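Local coordinates for putative sarcosine dimethylglycine methyltransferase (Galdieria sulphuraria, PDB 2O57), which probably transfers methyl groups from S-adenosylmethionine to the amino nitrogen of sarcosine and dimethylglycine, as a class I methyltransferase, at residues I45-Y50 with L284-M289; D67-S72 with R230-P235; S237-Y242 with G278-K283. All blocks are in the same frame, centred on the assembly; numbering follows the deposited sequence.

Contact 1 of 3, residues I45-Y50 with L284-M289; sequences IHVGLY and LTWGGM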
# COMPACT_ATOMS: atom_id res chain seq x y z
N ILE A 45 10.26 -8.76 14.99
CA ILE A 45 10.60 -7.91 13.84
C ILE A 45 10.11 -8.48 12.50
O ILE A 45 10.33 -9.67 12.18
CB ILE A 45 12.16 -7.74 13.77
CG1 ILE A 45 12.70 -7.12 15.07
CG2 ILE A 45 12.64 -6.95 12.48
CD1 ILE A 45 12.18 -5.65 15.35
N HIS A 46 9.55 -7.60 11.68
CA HIS A 46 9.20 -7.94 10.31
C HIS A 46 9.66 -6.77 9.45
O HIS A 46 10.16 -5.77 9.99
CB HIS A 46 7.69 -8.18 10.13
CG HIS A 46 7.13 -9.18 11.10
ND1 HIS A 46 6.62 -8.82 12.32
CD2 HIS A 46 7.07 -10.54 11.05
CE1 HIS A 46 6.23 -9.91 12.98
NE2 HIS A 46 6.50 -10.96 12.22
N VAL A 47 9.50 -6.90 8.13
CA VAL A 47 9.98 -5.85 7.21
C VAL A 47 9.37 -4.52 7.62
O VAL A 47 8.19 -4.43 7.82
CB VAL A 47 9.73 -6.20 5.75
CG1 VAL A 47 10.23 -5.08 4.83
CG2 VAL A 47 10.46 -7.54 5.38
N GLY A 48 10.22 -3.50 7.79
CA GLY A 48 9.83 -2.23 8.35
C GLY A 48 9.42 -1.18 7.33
O GLY A 48 9.72 -1.30 6.14
N LEU A 49 8.75 -0.14 7.82
CA LEU A 49 8.50 1.08 7.06
C LEU A 49 9.52 2.13 7.58
O LEU A 49 9.45 2.57 8.72
CB LEU A 49 7.04 1.54 7.23
CG LEU A 49 5.89 0.64 6.71
CD1 LEU A 49 4.54 1.32 7.07
CD2 LEU A 49 6.06 0.41 5.18
N TYR A 50 10.51 2.46 6.74
CA TYR A 50 11.67 3.30 7.14
C TYR A 50 11.53 4.79 6.80
O TYR A 50 10.95 5.15 5.77
CB TYR A 50 12.98 2.74 6.57
CG TYR A 50 13.32 1.42 7.23
CD1 TYR A 50 14.12 1.40 8.39
CD2 TYR A 50 12.83 0.22 6.72
CE1 TYR A 50 14.43 0.20 9.05
CE2 TYR A 50 13.11 -1.01 7.39
CZ TYR A 50 13.92 -1.02 8.54
OH TYR A 50 14.17 -2.21 9.17
N LEU A 284 12.39 -8.22 -6.94
CA LEU A 284 11.81 -8.63 -5.66
C LEU A 284 11.12 -7.45 -4.99
O LEU A 284 11.51 -6.29 -5.19
CB LEU A 284 12.89 -9.17 -4.73
CG LEU A 284 13.74 -10.32 -5.27
CD1 LEU A 284 14.81 -10.71 -4.21
CD2 LEU A 284 12.89 -11.53 -5.59
N THR A 285 10.12 -7.75 -4.19
CA THR A 285 9.43 -6.69 -3.45
C THR A 285 8.92 -7.17 -2.09
O THR A 285 9.04 -8.34 -1.77
CB THR A 285 8.26 -6.05 -4.29
OG1 THR A 285 7.76 -4.91 -3.63
CG2 THR A 285 7.10 -7.04 -4.55
N TRP A 286 8.40 -6.26 -1.29
CA TRP A 286 7.72 -6.65 -0.06
C TRP A 286 6.26 -6.32 -0.29
O TRP A 286 5.92 -5.16 -0.47
CB TRP A 286 8.28 -5.91 1.16
CG TRP A 286 7.58 -6.26 2.47
CD1 TRP A 286 7.41 -7.53 3.00
CD2 TRP A 286 6.96 -5.36 3.37
NE1 TRP A 286 6.70 -7.45 4.16
CE2 TRP A 286 6.43 -6.13 4.44
CE3 TRP A 286 6.81 -3.97 3.39
CZ2 TRP A 286 5.76 -5.56 5.52
CZ3 TRP A 286 6.14 -3.39 4.49
CH2 TRP A 286 5.62 -4.19 5.53
N GLY A 287 5.43 -7.36 -0.31
CA GLY A 287 4.02 -7.24 -0.67
C GLY A 287 3.13 -7.18 0.54
O GLY A 287 3.47 -7.71 1.59
N GLY A 288 1.99 -6.52 0.41
CA GLY A 288 0.99 -6.49 1.49
C GLY A 288 -0.37 -6.64 0.82
O GLY A 288 -0.57 -6.10 -0.28
N MSE A 289 -1.30 -7.36 1.46
CA MSE A 289 -2.63 -7.54 0.88
C MSE A 289 -3.71 -7.69 1.94
O MSE A 289 -3.46 -8.21 3.01
CB MSE A 289 -2.69 -8.78 -0.00
CG MSE A 289 -1.45 -8.99 -0.86
SE MSE A 289 -1.37 -10.64 -1.84
CE MSE A 289 -2.76 -10.31 -3.21
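Val47 lies over one face of the Trp286 indole, and following that tryptophan outward shows how the whole contact is built. Trp286 CB links strand 284-293 to the ring, with CG anti to the backbone N (chi1 179°), which carries the indole toward the loop 45-50. Trp286 CG meets the first methyl, Val47 CG1, at 3.7 Å, and CD2 lies under the same methyl. The other methyl, Val47 CG2, is over Trp286 CD1 at 3.9 Å. Between them Val47 CB stands over the five-membered ring, 3.5 Å from its centroid and only 10° off the normal, a CH-pi contact; its nearest ring carbon is Trp286 CE2 at 3.6 Å. The one polar atom of the ring, Trp286 NE1, is hydrogen-bonded to OD1 of Asp158, whose OD2 receives the backbone N of Val47. One carboxylate thus grips both partners and helps fix the rotation of the indole beneath the valine.

Further out, on the same face, the carbonyl oxygen Val47 O rests 3.5 Å from Trp286 CH2, while Thr66 supplies that oxygen with a hydrogen bond. The Leu49 side chain crosses that of Trp286 at about a right angle, and Leu49 CD2 meets Trp286 CZ3 at the ring edge, 3.9 Å away. Leu49 also packs against Met76 of the second subunit. All this joins the loop ahead of helix 59-76 to a strand of the 3-2-1-4-5-7-6 sheet, the strand order that marks a class I methyltransferase of Rossmann-like fold.

Contact 2 of 3, residues D67-S72 with R230-P235; sequences DEWLAS and RTFSRP
Trp69 reaches off its helix with CG anti to the backbone N (chi1 162°), while Phe232 on strand 226-233 and Arg234 just after it, at the N-cap of the next helix, both turn CG beside their own N, opposite the carbonyl carbon. These torsions bring one indole against a ring and a cation, where helix 59-76 packs against strand 226-233, the last strand this chain gives to the class I methyltransferase sheet. With Phe232 the indole forms a T-shaped, edge-to-face stack: the planes stand at 85°, the centroids of its six-membered ring and of the phenyl are 4.8 Å apart, and Trp69 CZ2 points at the centre of the Phe232 face, 3.4 Å from Phe232 CG.

Arg234 approaches one face of the same indole. Its chain is extended from CG to NE, and its CZ lies 4.3 Å from the centroid of the Trp69 six-membered ring, a cation-pi contact with the guanidinium tilted steeply, 73° from the ring plane. Arg234 NH1 also makes a salt bridge with Glu73 of the second subunit. Glu73 of the same chain accepts the hydrogen bond of Trp69 NE1 and also pairs with Arg230. Strand residues Thr231 to Ser233 continue the sheet antiparallel into the second subunit. Arg234 NE is buried here without a hydrogen-bond partner, while Arg234 NH2 comes to 3.3 Å from Trp69 CE2.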
# COMPACT_ATOMS: atom_id res chain seq x y z
N ASP A 67 3.63 -2.53 11.86
CA ASP A 67 2.54 -3.10 12.67
C ASP A 67 1.35 -2.13 12.82
O ASP A 67 0.19 -2.52 12.67
CB ASP A 67 3.05 -3.48 14.07
CG ASP A 67 4.10 -4.52 14.03
OD1 ASP A 67 4.19 -5.23 13.00
OD2 ASP A 67 4.85 -4.63 15.03
N GLU A 68 1.66 -0.85 13.06
CA GLU A 68 0.65 0.22 13.13
C GLU A 68 -0.07 0.36 11.79
O GLU A 68 -1.29 0.51 11.76
CB GLU A 68 1.27 1.57 13.50
CG GLU A 68 1.80 1.66 14.94
CD GLU A 68 0.71 1.74 16.00
OE1 GLU A 68 -0.49 1.95 15.67
OE2 GLU A 68 1.06 1.63 17.20
N TRP A 69 0.70 0.36 10.69
CA TRP A 69 0.11 0.50 9.34
C TRP A 69 -0.83 -0.68 9.04
O TRP A 69 -1.98 -0.49 8.64
CB TRP A 69 1.20 0.60 8.23
CG TRP A 69 0.66 0.30 6.84
CD1 TRP A 69 -0.26 1.04 6.13
CD2 TRP A 69 0.98 -0.84 6.01
NE1 TRP A 69 -0.53 0.42 4.93
CE2 TRP A 69 0.22 -0.72 4.82
CE3 TRP A 69 1.84 -1.94 6.16
CZ2 TRP A 69 0.29 -1.65 3.80
CZ3 TRP A 69 1.91 -2.89 5.14
CH2 TRP A 69 1.14 -2.74 3.96
N LEU A 70 -0.34 -1.91 9.22
CA LEU A 70 -1.15 -3.08 8.87
C LEU A 70 -2.41 -3.15 9.73
O LEU A 70 -3.48 -3.43 9.22
CB LEU A 70 -0.37 -4.41 8.98
CG LEU A 70 -1.04 -5.63 8.29
CD1 LEU A 70 -1.03 -5.48 6.72
CD2 LEU A 70 -0.24 -6.90 8.67
N ALA A 71 -2.27 -2.85 11.02
CA ALA A 71 -3.39 -2.85 11.95
C ALA A 71 -4.39 -1.75 11.55
O ALA A 71 -5.58 -1.96 11.60
CB ALA A 71 -2.90 -2.66 13.36
N SER A 72 -3.88 -0.60 11.10
CA SER A 72 -4.76 0.47 10.65
C SER A 72 -5.57 0.07 9.41
O SER A 72 -6.76 0.37 9.33
CB SER A 72 -3.95 1.76 10.41
OG SER A 72 -4.80 2.81 9.97
N ARG A 230 -7.36 -4.77 -1.37
CA ARG A 230 -6.28 -3.84 -1.66
C ARG A 230 -4.92 -4.55 -1.63
O ARG A 230 -4.77 -5.56 -0.92
CB ARG A 230 -6.30 -2.67 -0.68
CG ARG A 230 -6.13 -3.06 0.81
CD ARG A 230 -6.41 -1.90 1.75
NE ARG A 230 -7.85 -1.79 2.04
CZ ARG A 230 -8.38 -1.48 3.22
NH1 ARG A 230 -7.61 -1.19 4.28
NH2 ARG A 230 -9.69 -1.44 3.36
N THR A 231 -3.95 -4.00 -2.36
CA THR A 231 -2.58 -4.50 -2.37
C THR A 231 -1.55 -3.36 -2.32
O THR A 231 -1.85 -2.18 -2.66
CB THR A 231 -2.30 -5.43 -3.58
OG1 THR A 231 -2.36 -4.70 -4.80
CG2 THR A 231 -3.30 -6.58 -3.65
N PHE A 232 -0.33 -3.73 -1.90
CA PHE A 232 0.74 -2.81 -1.63
C PHE A 232 2.02 -3.51 -2.07
O PHE A 232 2.19 -4.72 -1.85
CB PHE A 232 0.83 -2.50 -0.11
CG PHE A 232 -0.45 -1.97 0.50
CD1 PHE A 232 -0.67 -0.60 0.64
CD2 PHE A 232 -1.44 -2.84 0.95
CE1 PHE A 232 -1.88 -0.11 1.20
CE2 PHE A 232 -2.65 -2.36 1.49
CZ PHE A 232 -2.86 -1.00 1.62
N SER A 233 2.89 -2.78 -2.74
CA SER A 233 4.21 -3.31 -3.12
C SER A 233 5.20 -2.25 -2.68
O SER A 233 5.08 -1.08 -3.10
CB SER A 233 4.27 -3.58 -4.64
OG SER A 233 5.61 -3.88 -5.05
N ARG A 234 6.11 -2.63 -1.79
CA ARG A 234 7.07 -1.69 -1.26
C ARG A 234 8.48 -2.24 -1.47
O ARG A 234 9.07 -2.73 -0.49
CB ARG A 234 6.81 -1.47 0.23
CG ARG A 234 5.42 -0.84 0.51
CD ARG A 234 5.20 -0.74 2.01
NE ARG A 234 3.84 -0.34 2.39
CZ ARG A 234 3.50 0.92 2.63
NH1 ARG A 234 4.40 1.92 2.54
NH2 ARG A 234 2.24 1.18 3.00
N PRO A 235 9.01 -2.15 -2.71
CA PRO A 235 10.41 -2.61 -2.88
C PRO A 235 11.41 -1.71 -2.13
O PRO A 235 12.48 -2.18 -1.73
CB PRO A 235 10.63 -2.58 -4.40
CG PRO A 235 9.61 -1.55 -4.90
CD PRO A 235 8.42 -1.68 -3.99

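Contact 3 of 3, residues S237-Y242 with G278-K283; sequences SLVHHY and GGRAGK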
# COMPACT_ATOMS: atom_id res chain seq x y z
N SER A 237 10.97 -0.61 1.05
CA SER A 237 11.03 -1.25 2.35
C SER A 237 11.91 -2.51 2.33
O SER A 237 12.70 -2.73 3.26
CB SER A 237 9.62 -1.58 2.89
OG SER A 237 9.03 -0.40 3.48
N LEU A 238 11.74 -3.34 1.30
CA LEU A 238 12.54 -4.56 1.16
C LEU A 238 14.04 -4.23 1.17
O LEU A 238 14.81 -4.81 1.98
CB LEU A 238 12.17 -5.28 -0.13
CG LEU A 238 12.83 -6.66 -0.27
CD1 LEU A 238 11.92 -7.68 0.31
CD2 LEU A 238 13.08 -6.96 -1.74
N VAL A 239 14.44 -3.28 0.32
CA VAL A 239 15.84 -2.82 0.22
C VAL A 239 16.34 -2.21 1.53
O VAL A 239 17.41 -2.60 2.04
CB VAL A 239 16.06 -1.84 -0.97
CG1 VAL A 239 17.46 -1.16 -0.90
CG2 VAL A 239 15.86 -2.59 -2.25
N HIS A 240 15.56 -1.29 2.12
CA HIS A 240 16.01 -0.62 3.33
C HIS A 240 16.12 -1.63 4.47
O HIS A 240 17.09 -1.59 5.23
CB HIS A 240 15.03 0.45 3.78
CG HIS A 240 14.94 1.60 2.83
ND1 HIS A 240 13.78 2.30 2.62
CD2 HIS A 240 15.88 2.17 2.03
CE1 HIS A 240 14.00 3.26 1.73
NE2 HIS A 240 15.26 3.20 1.35
N HIS A 241 15.10 -2.47 4.60
CA HIS A 241 15.03 -3.38 5.75
C HIS A 241 16.18 -4.38 5.74
O HIS A 241 16.85 -4.54 6.75
CB HIS A 241 13.73 -4.17 5.71
CG HIS A 241 13.54 -5.03 6.92
ND1 HIS A 241 13.35 -4.50 8.18
CD2 HIS A 241 13.54 -6.37 7.05
CE1 HIS A 241 13.19 -5.49 9.04
NE2 HIS A 241 13.30 -6.64 8.38
N TYR A 242 16.41 -5.03 4.61
CA TYR A 242 17.49 -6.00 4.54
C TYR A 242 18.88 -5.37 4.60
O TYR A 242 19.77 -5.96 5.22
CB TYR A 242 17.28 -6.95 3.37
CG TYR A 242 16.13 -7.88 3.66
CD1 TYR A 242 16.11 -8.63 4.85
CD2 TYR A 242 15.05 -7.98 2.81
CE1 TYR A 242 15.04 -9.48 5.15
CE2 TYR A 242 13.97 -8.84 3.10
CZ TYR A 242 13.98 -9.57 4.25
OH TYR A 242 12.93 -10.41 4.52
N GLY A 278 18.11 -8.05 -5.43
CA GLY A 278 16.85 -8.32 -6.13
C GLY A 278 15.85 -7.16 -6.05
O GLY A 278 15.16 -6.87 -7.02
N GLY A 279 15.82 -6.50 -4.90
CA GLY A 279 15.03 -5.30 -4.69
C GLY A 279 15.46 -4.19 -5.60
O GLY A 279 14.63 -3.59 -6.29
N ARG A 280 16.76 -3.89 -5.60
CA ARG A 280 17.31 -2.83 -6.43
C ARG A 280 17.21 -3.13 -7.90
O ARG A 280 17.21 -2.19 -8.69
CB ARG A 280 18.77 -2.55 -6.10
CG ARG A 280 18.93 -2.00 -4.74
CD ARG A 280 20.28 -1.37 -4.64
NE ARG A 280 20.14 -0.31 -3.67
CZ ARG A 280 20.76 -0.28 -2.51
NH1 ARG A 280 20.53 0.72 -1.67
NH2 ARG A 280 21.62 -1.25 -2.20
N ALA A 281 17.17 -4.41 -8.27
CA ALA A 281 17.07 -4.84 -9.68
C ALA A 281 15.64 -4.89 -10.19
O ALA A 281 15.41 -5.20 -11.34
CB ALA A 281 17.77 -6.23 -9.89
N GLY A 282 14.69 -4.56 -9.33
CA GLY A 282 13.26 -4.63 -9.69
C GLY A 282 12.74 -6.04 -9.86
O GLY A 282 11.71 -6.24 -10.50
N LYS A 283 13.41 -7.03 -9.26
CA LYS A 283 12.93 -8.42 -9.31
C LYS A 283 12.09 -8.82 -8.08
O LYS A 283 11.26 -9.69 -8.18
CB LYS A 283 14.09 -9.41 -9.43
CG LYS A 283 14.99 -9.17 -10.66
CD LYS A 283 15.89 -10.36 -10.85
CE LYS A 283 16.69 -10.24 -12.13
NZ LYS A 283 18.12 -10.05 -11.75
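Val239 fits against the last turn of helix 262-280, splitting its two methyls between backbone and side chain. Val239 CG1, anti to the backbone N (chi1 169°), rests over one face of the Arg280 guanidinium, 3.7 Å from Arg280 NH1 and nearly as close to CZ. Val239 CG2, set beside the backbone N instead, settles on the peptide joining Gly279 to Arg280, with Gly279 C at 3.7 Å. Because Gly279 has no side chain, the two helices come close: Val239 CA and Gly279 CA are 5.6 Å apart. Leu238 profits from the same bare backbone, Leu238 CD2 lying 3.9 Å from Gly279 CA; its chi2, 91°, is about 30° from the staggered value.

Arg280, exposed to solvent, keeps its chain extended from CG to NE; its side chain crosses that of Val239 at about a right angle and also packs against Ile297 of the second subunit. Just beyond, Gly282 with its positive phi closes the helix in a Schellman motif. The contact therefore pairs helix 235-251 with the C-terminal end of helix 262-280, while Leu238 also touches Trp275 of that helix and Leu284 and Trp286 of strand 284-293.

From contact 1 through contact 2 to contact 3 the centres move outward, about 9, 12 and 17 Å from the chain centre; all three are largely buried, and only in contact 3 is a touching residue, Arg280, exposed. Contacts 1 and 2 share the sheet, through neighbouring strands 284-293 and 226-233, probably stitched by hydrogen bonds such as Thr285 OG1 to Ser233 OG (2.8 Å). Contact 3 joins two helices and ties back to contact 1 where Tyr50 OH meets His241 ND1 at 2.6 Å, probably a hydrogen bond. The chemistry differs: aliphatic groups on an indole in contact 1, an indole edge on a phenyl face and a cation over the indole in contact 2, methyls against glycine backbone and a guanidinium face in contact 3.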